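Long-range contacts in dihydropyrimidinase (Dictyostelium discoideum, PDB 2FTW), which catalyses the reversible, zinc-dependent hydrolytic ring opening of 5,6-dihydrouracil and 5,6-dihydrothymine in reductive pyrimidine degradation, working as a homotetramer: residues T7-I12 against I440-I445; Q87-A91 against K451-V455; I98-I102 against Y113-K117; F178-K182 against I235-T241; M197-Q202 against L218-E222. All blocks are in the same frame, centred on the assembly; numbering follows the deposited sequence.

Contact 1: residues T7-I12 against I440-I445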
# COMPACT_ATOMS: atom_id res chain seq x y z
N THR A 7 47.18 -26.96 10.30
CA THR A 7 47.24 -27.37 8.86
C THR A 7 46.31 -26.54 7.98
O THR A 7 46.64 -26.26 6.83
CB THR A 7 46.84 -28.87 8.66
OG1 THR A 7 45.63 -29.16 9.38
CG2 THR A 7 47.95 -29.82 9.09
N GLY A 8 45.14 -26.19 8.51
CA GLY A 8 44.03 -25.67 7.71
C GLY A 8 43.47 -26.73 6.76
O GLY A 8 42.93 -26.38 5.72
N THR A 9 43.61 -28.00 7.14
CA THR A 9 43.11 -29.11 6.33
C THR A 9 42.19 -29.99 7.17
O THR A 9 42.57 -30.45 8.24
CB THR A 9 44.26 -30.00 5.77
OG1 THR A 9 44.91 -30.68 6.84
CG2 THR A 9 45.27 -29.17 5.02
N ILE A 10 40.97 -30.21 6.67
CA ILE A 10 39.97 -30.95 7.42
C ILE A 10 38.95 -31.56 6.46
O ILE A 10 38.71 -31.02 5.36
CB ILE A 10 39.28 -30.03 8.48
CG1 ILE A 10 38.58 -30.84 9.58
CG2 ILE A 10 38.31 -29.04 7.84
CD1 ILE A 10 38.22 -30.01 10.77
N LEU A 11 38.37 -32.69 6.86
CA LEU A 11 37.36 -33.38 6.08
C LEU A 11 36.08 -33.51 6.91
O LEU A 11 36.07 -34.12 7.99
CB LEU A 11 37.87 -34.76 5.64
CG LEU A 11 36.90 -35.72 4.93
CD1 LEU A 11 36.36 -35.12 3.67
CD2 LEU A 11 37.57 -37.04 4.62
N ILE A 12 35.00 -32.93 6.41
CA ILE A 12 33.72 -32.97 7.09
C ILE A 12 32.79 -33.95 6.39
O ILE A 12 32.48 -33.77 5.21
CB ILE A 12 33.06 -31.57 7.13
CG1 ILE A 12 34.05 -30.52 7.63
CG2 ILE A 12 31.82 -31.61 8.01
CD1 ILE A 12 33.74 -29.11 7.20
N ILE A 440 34.55 -23.61 11.95
CA ILE A 440 35.81 -23.88 11.29
C ILE A 440 36.20 -22.63 10.50
O ILE A 440 35.42 -22.15 9.67
CB ILE A 440 35.69 -25.10 10.34
CG1 ILE A 440 35.40 -26.37 11.15
CG2 ILE A 440 36.96 -25.28 9.51
CD1 ILE A 440 34.84 -27.51 10.33
N VAL A 441 37.38 -22.09 10.80
CA VAL A 441 37.93 -20.93 10.09
C VAL A 441 39.23 -21.36 9.43
O VAL A 441 40.12 -21.89 10.09
CB VAL A 441 38.18 -19.75 11.06
CG1 VAL A 441 38.90 -18.58 10.36
CG2 VAL A 441 36.87 -19.29 11.70
N ALA A 442 39.33 -21.14 8.12
CA ALA A 442 40.51 -21.48 7.32
C ALA A 442 40.96 -22.92 7.54
O ALA A 442 42.14 -23.18 7.72
CB ALA A 442 41.65 -20.51 7.58
N GLY A 443 39.99 -23.83 7.51
CA GLY A 443 40.23 -25.26 7.69
C GLY A 443 40.60 -25.70 9.10
O GLY A 443 40.96 -26.85 9.29
N ASN A 444 40.50 -24.81 10.08
CA ASN A 444 40.89 -25.10 11.46
C ASN A 444 39.69 -24.98 12.39
O ASN A 444 38.89 -24.03 12.27
CB ASN A 444 41.98 -24.13 11.95
CG ASN A 444 43.32 -24.30 11.22
OD1 ASN A 444 43.82 -25.41 11.06
ND2 ASN A 444 43.91 -23.18 10.82
N ILE A 445 39.57 -25.92 13.33
CA ILE A 445 38.51 -25.86 14.34
C ILE A 445 38.84 -24.79 15.36
O ILE A 445 39.90 -24.83 16.00
CB ILE A 445 38.28 -27.21 15.06
CG1 ILE A 445 37.65 -28.23 14.11
CG2 ILE A 445 37.39 -27.04 16.32
CD1 ILE A 445 37.50 -29.65 14.70
O HOH W 1 42.30 -28.80 10.58

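Contact 2: residues Q87-A91 against K451-V455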
# COMPACT_ATOMS: atom_id res chain seq x y z
N GLN A 87 36.14 -14.17 19.30
CA GLN A 87 35.90 -15.45 19.99
C GLN A 87 34.41 -15.69 20.13
O GLN A 87 33.92 -16.77 19.85
CB GLN A 87 36.54 -15.48 21.38
CG GLN A 87 38.05 -15.59 21.39
CD GLN A 87 38.63 -15.54 22.79
OE1 GLN A 87 37.92 -15.73 23.77
NE2 GLN A 87 39.93 -15.26 22.90
N ALA A 88 33.70 -14.66 20.58
CA ALA A 88 32.25 -14.71 20.71
C ALA A 88 31.59 -14.95 19.34
O ALA A 88 30.63 -15.72 19.23
CB ALA A 88 31.73 -13.44 21.34
N ALA A 89 32.11 -14.30 18.31
CA ALA A 89 31.56 -14.48 16.97
C ALA A 89 31.55 -15.95 16.57
O ALA A 89 30.49 -16.48 16.23
CB ALA A 89 32.34 -13.67 15.97
N VAL A 90 32.72 -16.61 16.64
CA VAL A 90 32.84 -18.00 16.18
C VAL A 90 32.10 -19.02 17.06
O VAL A 90 31.63 -20.05 16.57
CB VAL A 90 34.32 -18.46 15.98
CG1 VAL A 90 35.00 -17.64 14.89
CG2 VAL A 90 35.11 -18.44 17.29
N ALA A 91 31.97 -18.73 18.34
CA ALA A 91 31.13 -19.52 19.24
C ALA A 91 29.68 -19.49 18.82
O ALA A 91 28.91 -20.36 19.22
CB ALA A 91 31.26 -19.01 20.67
N LYS A 451 33.66 -25.59 23.45
CA LYS A 451 34.90 -24.93 23.87
C LYS A 451 35.61 -24.20 22.73
O LYS A 451 35.55 -24.63 21.58
CB LYS A 451 35.86 -25.95 24.51
CG LYS A 451 35.26 -26.74 25.69
CD LYS A 451 34.90 -25.84 26.89
CE LYS A 451 33.72 -26.40 27.71
NZ LYS A 451 33.06 -25.33 28.54
N LEU A 452 36.29 -23.10 23.06
CA LEU A 452 37.06 -22.32 22.07
C LEU A 452 38.47 -22.88 21.93
O LEU A 452 39.07 -23.32 22.90
CB LEU A 452 37.13 -20.83 22.46
CG LEU A 452 35.82 -20.04 22.34
CD1 LEU A 452 35.80 -18.81 23.26
CD2 LEU A 452 35.53 -19.62 20.90
N SER A 453 38.96 -22.89 20.69
CA SER A 453 40.35 -23.22 20.38
C SER A 453 40.84 -22.22 19.33
O SER A 453 41.29 -22.59 18.25
CB SER A 453 40.48 -24.68 19.91
OG SER A 453 39.55 -25.00 18.88
N CYS A 454 40.72 -20.94 19.66
CA CYS A 454 41.13 -19.87 18.76
C CYS A 454 42.63 -19.63 18.82
O CYS A 454 43.31 -20.06 19.76
CB CYS A 454 40.42 -18.57 19.12
SG CYS A 454 38.65 -18.60 18.87
N VAL A 455 43.15 -18.96 17.79
CA VAL A 455 44.50 -18.40 17.82
C VAL A 455 44.44 -16.88 17.58
O VAL A 455 44.04 -16.41 16.52
CB VAL A 455 45.42 -19.13 16.81
CG1 VAL A 455 46.77 -18.39 16.65
CG2 VAL A 455 45.65 -20.56 17.27

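Contact 3: residues I98-I102 against Y113-K117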
# COMPACT_ATOMS: atom_id res chain seq x y z
N ILE A 98 32.65 -7.24 9.74
CA ILE A 98 33.05 -5.97 9.15
C ILE A 98 32.78 -4.88 10.18
O ILE A 98 31.67 -4.72 10.65
CB ILE A 98 32.38 -5.68 7.81
CG1 ILE A 98 32.40 -6.94 6.92
CG2 ILE A 98 33.11 -4.53 7.10
CD1 ILE A 98 31.74 -6.77 5.56
N ASP A 99 33.86 -4.20 10.57
CA ASP A 99 33.85 -3.20 11.62
C ASP A 99 33.96 -1.83 10.97
O ASP A 99 34.36 -1.72 9.81
CB ASP A 99 35.04 -3.43 12.55
CG ASP A 99 34.80 -2.92 13.96
OD1 ASP A 99 34.20 -3.65 14.79
OD2 ASP A 99 35.26 -1.79 14.24
N PHE A 100 33.58 -0.80 11.74
CA PHE A 100 33.58 0.58 11.28
C PHE A 100 34.76 1.38 11.83
O PHE A 100 34.97 1.46 13.05
CB PHE A 100 32.27 1.28 11.70
CG PHE A 100 31.07 0.92 10.86
CD1 PHE A 100 30.27 -0.16 11.20
CD2 PHE A 100 30.73 1.68 9.75
CE1 PHE A 100 29.14 -0.50 10.44
CE2 PHE A 100 29.60 1.35 8.97
CZ PHE A 100 28.81 0.26 9.32
N VAL A 101 35.53 1.97 10.93
CA VAL A 101 36.51 2.99 11.28
C VAL A 101 35.75 4.29 11.51
O VAL A 101 34.96 4.71 10.64
CB VAL A 101 37.55 3.21 10.15
CG1 VAL A 101 38.58 4.28 10.56
CG2 VAL A 101 38.25 1.92 9.79
N ILE A 102 35.98 4.92 12.65
CA ILE A 102 35.26 6.14 13.02
C ILE A 102 36.22 7.26 13.37
O ILE A 102 36.65 7.38 14.53
CB ILE A 102 34.28 5.91 14.17
CG1 ILE A 102 33.30 4.79 13.78
CG2 ILE A 102 33.52 7.21 14.51
CD1 ILE A 102 32.05 4.69 14.65
N TYR A 113 41.90 4.91 9.82
CA TYR A 113 42.01 3.58 9.24
C TYR A 113 43.24 2.82 9.75
O TYR A 113 43.15 1.63 10.07
CB TYR A 113 42.07 3.66 7.71
CG TYR A 113 42.27 2.32 7.02
CD1 TYR A 113 43.54 1.79 6.83
CD2 TYR A 113 41.17 1.59 6.56
CE1 TYR A 113 43.72 0.56 6.19
CE2 TYR A 113 41.35 0.36 5.92
CZ TYR A 113 42.62 -0.14 5.74
OH TYR A 113 42.80 -1.35 5.10
N ASP A 114 44.40 3.50 9.81
CA ASP A 114 45.64 2.87 10.26
C ASP A 114 45.50 2.41 11.70
O ASP A 114 45.98 1.34 12.07
CB ASP A 114 46.83 3.83 10.15
CG ASP A 114 47.38 3.94 8.74
OD1 ASP A 114 46.92 3.21 7.84
OD2 ASP A 114 48.29 4.77 8.52
N GLN A 115 44.84 3.22 12.52
CA GLN A 115 44.67 2.88 13.92
C GLN A 115 43.83 1.61 14.02
O GLN A 115 44.21 0.66 14.71
CB GLN A 115 44.03 4.03 14.70
CG GLN A 115 43.89 3.78 16.20
CD GLN A 115 45.22 3.57 16.90
OE1 GLN A 115 45.80 4.51 17.50
NE2 GLN A 115 45.74 2.34 16.82
N TRP A 116 42.71 1.59 13.30
CA TRP A 116 41.77 0.47 13.37
C TRP A 116 42.40 -0.85 12.95
O TRP A 116 42.31 -1.83 13.69
CB TRP A 116 40.50 0.76 12.56
CG TRP A 116 39.28 0.95 13.43
CD1 TRP A 116 38.35 0.01 13.73
CD2 TRP A 116 38.90 2.13 14.14
NE1 TRP A 116 37.40 0.52 14.58
CE2 TRP A 116 37.71 1.83 14.84
CE3 TRP A 116 39.44 3.42 14.25
CZ2 TRP A 116 37.05 2.77 15.64
CZ3 TRP A 116 38.79 4.35 15.03
CH2 TRP A 116 37.61 4.02 15.73
N LYS A 117 43.08 -0.85 11.80
CA LYS A 117 43.72 -2.05 11.27
C LYS A 117 44.81 -2.59 12.18
O LYS A 117 45.06 -3.79 12.21
CB LYS A 117 44.30 -1.77 9.88
CG LYS A 117 44.64 -3.02 9.10
CD LYS A 117 45.13 -2.72 7.70
CE LYS A 117 45.43 -4.00 6.94
NZ LYS A 117 46.39 -4.90 7.68

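Contact 4: residues F178-K182 against I235-T241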
# COMPACT_ATOMS: atom_id res chain seq x y z
N PHE A 178 27.61 11.00 -1.75
CA PHE A 178 27.06 9.93 -2.58
C PHE A 178 27.60 9.99 -4.01
O PHE A 178 27.82 8.95 -4.64
CB PHE A 178 25.52 10.01 -2.63
CG PHE A 178 24.81 9.58 -1.36
CD1 PHE A 178 25.49 9.04 -0.26
CD2 PHE A 178 23.41 9.68 -1.29
CE1 PHE A 178 24.77 8.66 0.90
CE2 PHE A 178 22.71 9.30 -0.16
CZ PHE A 178 23.38 8.78 0.94
N LYS A 179 27.79 11.19 -4.55
CA LYS A 179 28.41 11.34 -5.88
C LYS A 179 29.83 10.82 -5.87
O LYS A 179 30.29 10.25 -6.84
CB LYS A 179 28.44 12.79 -6.33
CG LYS A 179 27.11 13.34 -6.71
CD LYS A 179 27.20 14.84 -6.89
CE LYS A 179 27.73 15.21 -8.26
NZ LYS A 179 27.91 16.69 -8.32
N ARG A 180 30.53 11.03 -4.76
CA ARG A 180 31.91 10.60 -4.62
C ARG A 180 31.95 9.09 -4.49
O ARG A 180 32.78 8.41 -5.12
CB ARG A 180 32.55 11.28 -3.40
CG ARG A 180 34.04 11.03 -3.22
CD ARG A 180 34.84 11.34 -4.48
NE ARG A 180 36.27 11.26 -4.21
CZ ARG A 180 37.22 11.24 -5.13
NH1 ARG A 180 36.92 11.29 -6.42
NH2 ARG A 180 38.49 11.16 -4.75
N CYS A 181 31.04 8.55 -3.70
CA CYS A 181 30.86 7.10 -3.63
C CYS A 181 30.62 6.50 -5.01
O CYS A 181 31.24 5.48 -5.38
CB CYS A 181 29.72 6.74 -2.69
SG CYS A 181 30.20 6.78 -0.94
N LYS A 182 29.70 7.12 -5.76
CA LYS A 182 29.38 6.66 -7.11
C LYS A 182 30.64 6.58 -7.97
O LYS A 182 30.90 5.58 -8.61
CB LYS A 182 28.34 7.59 -7.75
CG LYS A 182 27.86 7.18 -9.13
CD LYS A 182 26.69 8.04 -9.59
CE LYS A 182 26.23 7.67 -10.99
NZ LYS A 182 25.09 8.53 -11.45
N ILE A 235 17.72 11.03 -2.29
CA ILE A 235 18.98 11.66 -2.70
C ILE A 235 19.85 10.66 -3.45
O ILE A 235 20.42 10.97 -4.49
CB ILE A 235 19.75 12.21 -1.46
CG1 ILE A 235 18.94 13.36 -0.82
CG2 ILE A 235 21.17 12.67 -1.83
CD1 ILE A 235 19.48 13.83 0.52
N ALA A 236 19.95 9.45 -2.92
CA ALA A 236 20.74 8.40 -3.57
C ALA A 236 20.19 8.00 -4.94
O ALA A 236 20.95 7.77 -5.90
CB ALA A 236 20.82 7.19 -2.67
N ASP A 237 18.86 7.91 -5.05
CA ASP A 237 18.26 7.60 -6.34
C ASP A 237 18.50 8.72 -7.38
O ASP A 237 18.66 8.42 -8.57
CB ASP A 237 16.76 7.29 -6.18
CG ASP A 237 16.14 6.77 -7.47
OD1 ASP A 237 16.73 5.85 -8.11
OD2 ASP A 237 15.07 7.28 -7.85
N SER A 238 18.55 9.97 -6.93
CA SER A 238 18.83 11.09 -7.84
C SER A 238 20.25 11.04 -8.39
O SER A 238 20.46 11.23 -9.59
CB SER A 238 18.58 12.42 -7.13
OG SER A 238 17.24 12.49 -6.69
N VAL A 239 21.21 10.77 -7.52
CA VAL A 239 22.61 10.56 -7.90
C VAL A 239 22.77 9.30 -8.77
O VAL A 239 23.65 9.24 -9.63
CB VAL A 239 23.49 10.46 -6.64
CG1 VAL A 239 24.93 10.07 -6.98
CG2 VAL A 239 23.46 11.78 -5.87
N CYS A 240 21.88 8.32 -8.54
CA CYS A 240 21.91 7.01 -9.22
C CYS A 240 23.10 6.16 -8.77
O CYS A 240 23.98 5.82 -9.56
CB CYS A 240 21.86 7.16 -10.75
SG CYS A 240 21.22 5.67 -11.56
N THR A 241 23.10 5.78 -7.50
CA THR A 241 24.19 5.01 -6.91
C THR A 241 23.61 4.15 -5.78
O THR A 241 22.61 4.55 -5.16
CB THR A 241 25.35 5.95 -6.39
OG1 THR A 241 26.55 5.20 -6.11
CG2 THR A 241 24.93 6.72 -5.13

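Contact 5: residues M197-Q202 against L218-E222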
# COMPACT_ATOMS: atom_id res chain seq x y z
N MET A 197 15.42 16.69 14.76
CA MET A 197 14.28 16.29 15.57
C MET A 197 14.68 15.41 16.77
O MET A 197 14.03 15.45 17.80
CB MET A 197 13.27 15.58 14.68
CG MET A 197 12.62 16.50 13.65
SD MET A 197 11.59 17.77 14.46
CE MET A 197 10.24 16.77 15.03
N VAL A 198 15.73 14.61 16.62
CA VAL A 198 16.27 13.78 17.72
C VAL A 198 16.80 14.70 18.82
O VAL A 198 16.66 14.41 20.01
CB VAL A 198 17.41 12.86 17.22
CG1 VAL A 198 18.28 12.31 18.38
CG2 VAL A 198 16.84 11.71 16.39
N PHE A 199 17.42 15.80 18.39
CA PHE A 199 17.97 16.82 19.29
C PHE A 199 16.87 17.61 20.02
O PHE A 199 16.96 17.86 21.24
CB PHE A 199 18.85 17.76 18.47
CG PHE A 199 19.40 18.92 19.23
CD1 PHE A 199 18.68 20.13 19.29
CD2 PHE A 199 20.65 18.85 19.82
CE1 PHE A 199 19.20 21.22 19.96
CE2 PHE A 199 21.18 19.95 20.50
CZ PHE A 199 20.45 21.14 20.58
N GLU A 200 15.82 18.00 19.30
CA GLU A 200 14.69 18.68 19.95
C GLU A 200 13.90 17.76 20.88
O GLU A 200 13.36 18.22 21.89
CB GLU A 200 13.74 19.28 18.91
CG GLU A 200 14.37 20.37 18.05
CD GLU A 200 14.81 21.58 18.82
OE1 GLU A 200 14.25 21.85 19.92
OE2 GLU A 200 15.71 22.29 18.32
N GLY A 201 13.82 16.47 20.53
CA GLY A 201 13.13 15.48 21.35
C GLY A 201 13.89 15.12 22.62
O GLY A 201 13.29 14.82 23.65
N GLN A 202 15.22 15.11 22.54
CA GLN A 202 16.06 14.90 23.73
C GLN A 202 15.90 16.07 24.69
O GLN A 202 15.72 15.85 25.88
CB GLN A 202 17.53 14.73 23.34
CG GLN A 202 17.80 13.39 22.72
CD GLN A 202 19.21 13.23 22.16
OE1 GLN A 202 19.87 14.20 21.76
NE2 GLN A 202 19.66 12.00 22.11
N LEU A 218 11.23 7.70 23.71
CA LEU A 218 10.27 8.80 23.58
C LEU A 218 10.90 10.01 22.89
O LEU A 218 10.22 10.77 22.21
CB LEU A 218 9.70 9.19 24.96
CG LEU A 218 9.03 8.06 25.75
CD1 LEU A 218 8.74 8.49 27.20
CD2 LEU A 218 7.77 7.59 25.08
N SER A 219 12.21 10.19 23.07
CA SER A 219 12.93 11.28 22.42
C SER A 219 13.03 11.07 20.89
O SER A 219 13.28 12.04 20.16
CB SER A 219 14.32 11.46 23.03
OG SER A 219 15.26 10.50 22.54
N ARG A 220 12.84 9.84 20.42
CA ARG A 220 13.15 9.48 19.03
C ARG A 220 12.22 8.42 18.48
O ARG A 220 12.70 7.37 18.08
CB ARG A 220 14.55 8.86 18.93
CG ARG A 220 15.67 9.64 19.51
CD ARG A 220 16.75 8.73 20.03
NE ARG A 220 17.73 8.38 19.00
CZ ARG A 220 19.01 8.75 18.99
NH1 ARG A 220 19.79 8.36 18.00
NH2 ARG A 220 19.53 9.50 19.96
N PRO A 221 10.92 8.69 18.39
CA PRO A 221 10.06 7.63 17.85
C PRO A 221 10.39 7.27 16.38
O PRO A 221 11.12 8.01 15.70
CB PRO A 221 8.66 8.23 17.96
CG PRO A 221 8.89 9.67 17.97
CD PRO A 221 10.15 9.91 18.68
N GLU A 222 9.82 6.16 15.92
CA GLU A 222 10.24 5.53 14.67
C GLU A 222 10.00 6.37 13.41
O GLU A 222 10.68 6.16 12.41
CB GLU A 222 9.62 4.13 14.51
CG GLU A 222 8.09 4.07 14.39
CD GLU A 222 7.58 2.67 14.05
OE1 GLU A 222 7.45 1.84 14.98
OE2 GLU A 222 7.28 2.41 12.85
O HOH W 2 18.01 9.96 22.69

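Contact 1: residues T7-I12 against I440-I445
Gly8 and Gly443 lie against each other with their CA atoms 3.8 Å apart, two side-chain-less points where the N-terminal segment fits over a tight hairpin. Residues 441-444 form a type I' turn between strands 431-441 and 444-448, and both glycines have positive phi. The turn carbonyl of Ala442 presses into the hollow at Gly8, its O 3.1 Å from Gly8 CA, while Gly443 CA points a C-H almost straight at Gly8 O (3.5 Å, 173°). Beside the two glycines the isoleucines supply the bumps. Ile10 lays its CD1 across the Ile445 side chain at about a right angle, 3.8 Å from Ile445 CG1, an approach set by a CG1 branch swung opposite the backbone N (chi1 -161°). Ile12 and Ile440 instead meet tip to tip, CD1 to CD1 at 3.7 Å. The contact thus joins strand 10-13 to this hairpin in the beta-sandwich part of the protein. Asn444 OD1 accepts from Gly8 N at 3.0 Å, the donor tilted 34° from the carbonyl plane, and a water donates to both Thr9 O and Gly443 O. These bonds satisfy backbone groups of both segments and pin the turn to the N-terminal segment, while the isoleucines add apolar contact.

Contact 2: residues Q87-A91 against K451-V455
Leu452 points its two methyls at helix 82-91. CD1 goes to Gln87, meeting Gln87 OE1 at 3.8 Å and Gln87 CB at 3.9 Å, and the two side chains run at about a right angle. CD2 turns to the backbone and the next turn, lying 3.4 Å from Gln87 O and 3.8 Å from Val90 CG2; here the side chains meet at a slant. Ala91 CB adds a looser touch on the same methyl. Two residues on, Cys454 packs beside it: its SG, set opposite its own carbonyl carbon (chi1 -66°), sits 3.9 Å from Val90 CG2 and 4.0 Å from Gln87 CG. One methyl of Val90 is therefore shared by Leu452 and Cys454, and the aliphatic part of the extended Gln87 chain touches both of them as well. The contact is one of van der Waals fit; the amide NE2 of Gln87 turns to Asp83 OD1 in a weak hydrogen bond. Strand 451-452 borders strand 444-448, whose Val446 and Trp447 also press on Val90, Ala91 and Leu452, so the C-terminal part of the chain packs against this part of the helix. Val90 O is tied to Thr439 OG1, and Asn125 lies beside Gln87 and Cys454.

Contact 3: residues I98-I102 against Y113-K117
Asp99 reaches from strand 94-101 to the indole of Trp116 on helix 109-121, its carboxylate placed by a CG opposite the backbone N (chi1 -153°). Trp116 NE1 donates to Asp99 OD2 at 3.2 Å; the oxygen stands close to the ring plane and is approached nearly along its C-O axis, although the bond is bent to 136° at the hydrogen. At Phe100 the side chain leaves the helix behind and packs its ring against His66 and His68, ligands of the zinc site, and against His131. Its backbone stays with the indole: Phe100 C lies 3.8 Å above the ring plane, toward the rim. Val101 carries the middle of the contact. Its CA stands over the five-membered ring, 3.9 Å from the centroid, in a CH-pi contact, while CG2 packs on Trp116 CB (3.8 Å) and CG1 on Tyr113 N (3.5 Å). Ile102 follows the same face outward, with N 3.6 Å from Trp116 CH2 and CB 4.1 Å from that atom. The strand and helix belong to the beta-alpha-beta unit 94-101, 109-121, 127-132 of the barrel, and Phe82 of helix 82-91 covers Trp116 and Asp99 as well. Asp99 OD1 is hydrogen-bonded to Thr67 OG1 and Phe69 N. With both carboxylate oxygens so engaged, Asp99 is probably ionised, and it links the helix to residues 67-69, next to the zinc ligands His66 and His68.

Contact 4: residues F178-K182 against I235-T241
Phe178 brings one side of its ring up to Ile235 and Ala236, with CD2 3.8 Å from Ile235 CG2 and CE2 3.8 Å from Ala236 CB. The ring belongs to helix 171-184 and its partners to helix 223-239, two outer helices of the (beta-alpha)8 barrel whose segment axes come within 10.0 Å and cross at -45°. The Phe178 and Ile235 side chains stand about perpendicular, and the same ring also reaches Ala188 and Val190 of strand 188-190, so it fills the angle between both helices and the barrel wall. One turn on, Val239 inserts between Lys179 and Lys182. Its CG1, opposite the backbone N (chi1 173°), touches Lys179 CG at 3.9 Å and Lys182 CD at 3.7 Å. Helix 223-239 then ends in a Schellman motif, weak in its hydrogen bonds, with Cys240 at positive phi; the turn brings Thr241 back against the first helix. Thr241 CG2 sits 3.7 Å from Phe178 O. Lys182, fully extended, runs along the end of the partner helix, where the carbonyl oxygens of Val239 and Cys240 would favour a positive charge; its amino group also forms a salt bridge with Asp478 of helix 474-481. The deposited approach of Lys182 NZ to Val239 O is too short to be trusted in detail, the side chain having two conformers. Met197 of the second subunit packs on Ile235 and Ser238. Nearer the lysine's root, Thr241 OG1 rests 3.3 Å from Lys182 CA.

Contact 5: residues M197-Q202 against L218-E222
Gly201 and Ser219 make the tight part of the contact, their CA atoms only 4.3 Å apart, because the glycine lets Ser219 and its neighbours lie directly on the backbone of helix 195-207. Ser219 CB comes within 3.6 Å of Gly201 O. Close beside it, Val198 sets CG1 over one face of the Arg220 guanidinium, 3.4 Å above its plane and toward the rim, with NH2 the nearest atom at 3.5 Å. Val198 CG2 rests on Arg220 CG at 3.9 Å, and the arginine chain, bent at chi2 and chi3, folds round the valine. The other side is held by water. Gln202 NE2 and Arg220 NH2 stand 3.3 Å apart with amide and guanidinium planes 62° apart; both are donors and cannot bond to each other. A single water resolves this, accepting from Gln202 NE2 at 2.7 Å and from Arg220 NH2 at 3.2 Å while donating to Ser219 OG. That hydroxyl is also hydrogen-bonded to His216 O. Arg220 NH1 forms a salt bridge with Glu193; the arginine side chain lies about 5 Å from that of the zinc ligand His191. Leu224 of helix 223-239 backs Met197 and Val198, and Met205, later in helix 195-207, covers Leu218 and Ser219. Across the subunit boundary, Ser238 and Tyr175 of the second subunit touch Met197 and Glu200.

How the contacts relate
The chain opens contact 1 at residues 7-12 and contact 2 at residues 87-91, and neither closes until near the C terminus. Contact 3 closes first, a short loop within one beta-alpha-beta unit of the barrel. Next, 178-182 opens contact 4, and contact 5 opens and closes inside it before 235-241 completes contact 4. Segment 440-445 then closes contact 1 and 451-455 closes contact 2, so these two long loops cross, and both enclose contacts 3, 4 and 5. Contacts 1 and 2 touch through Ile445 O and Ser453 OG; contact 1 ties the N-terminal strand to the C-terminal hairpin and contact 2 packs that sheet on helix 82-91. Contacts 4 and 5 both meet the second subunit.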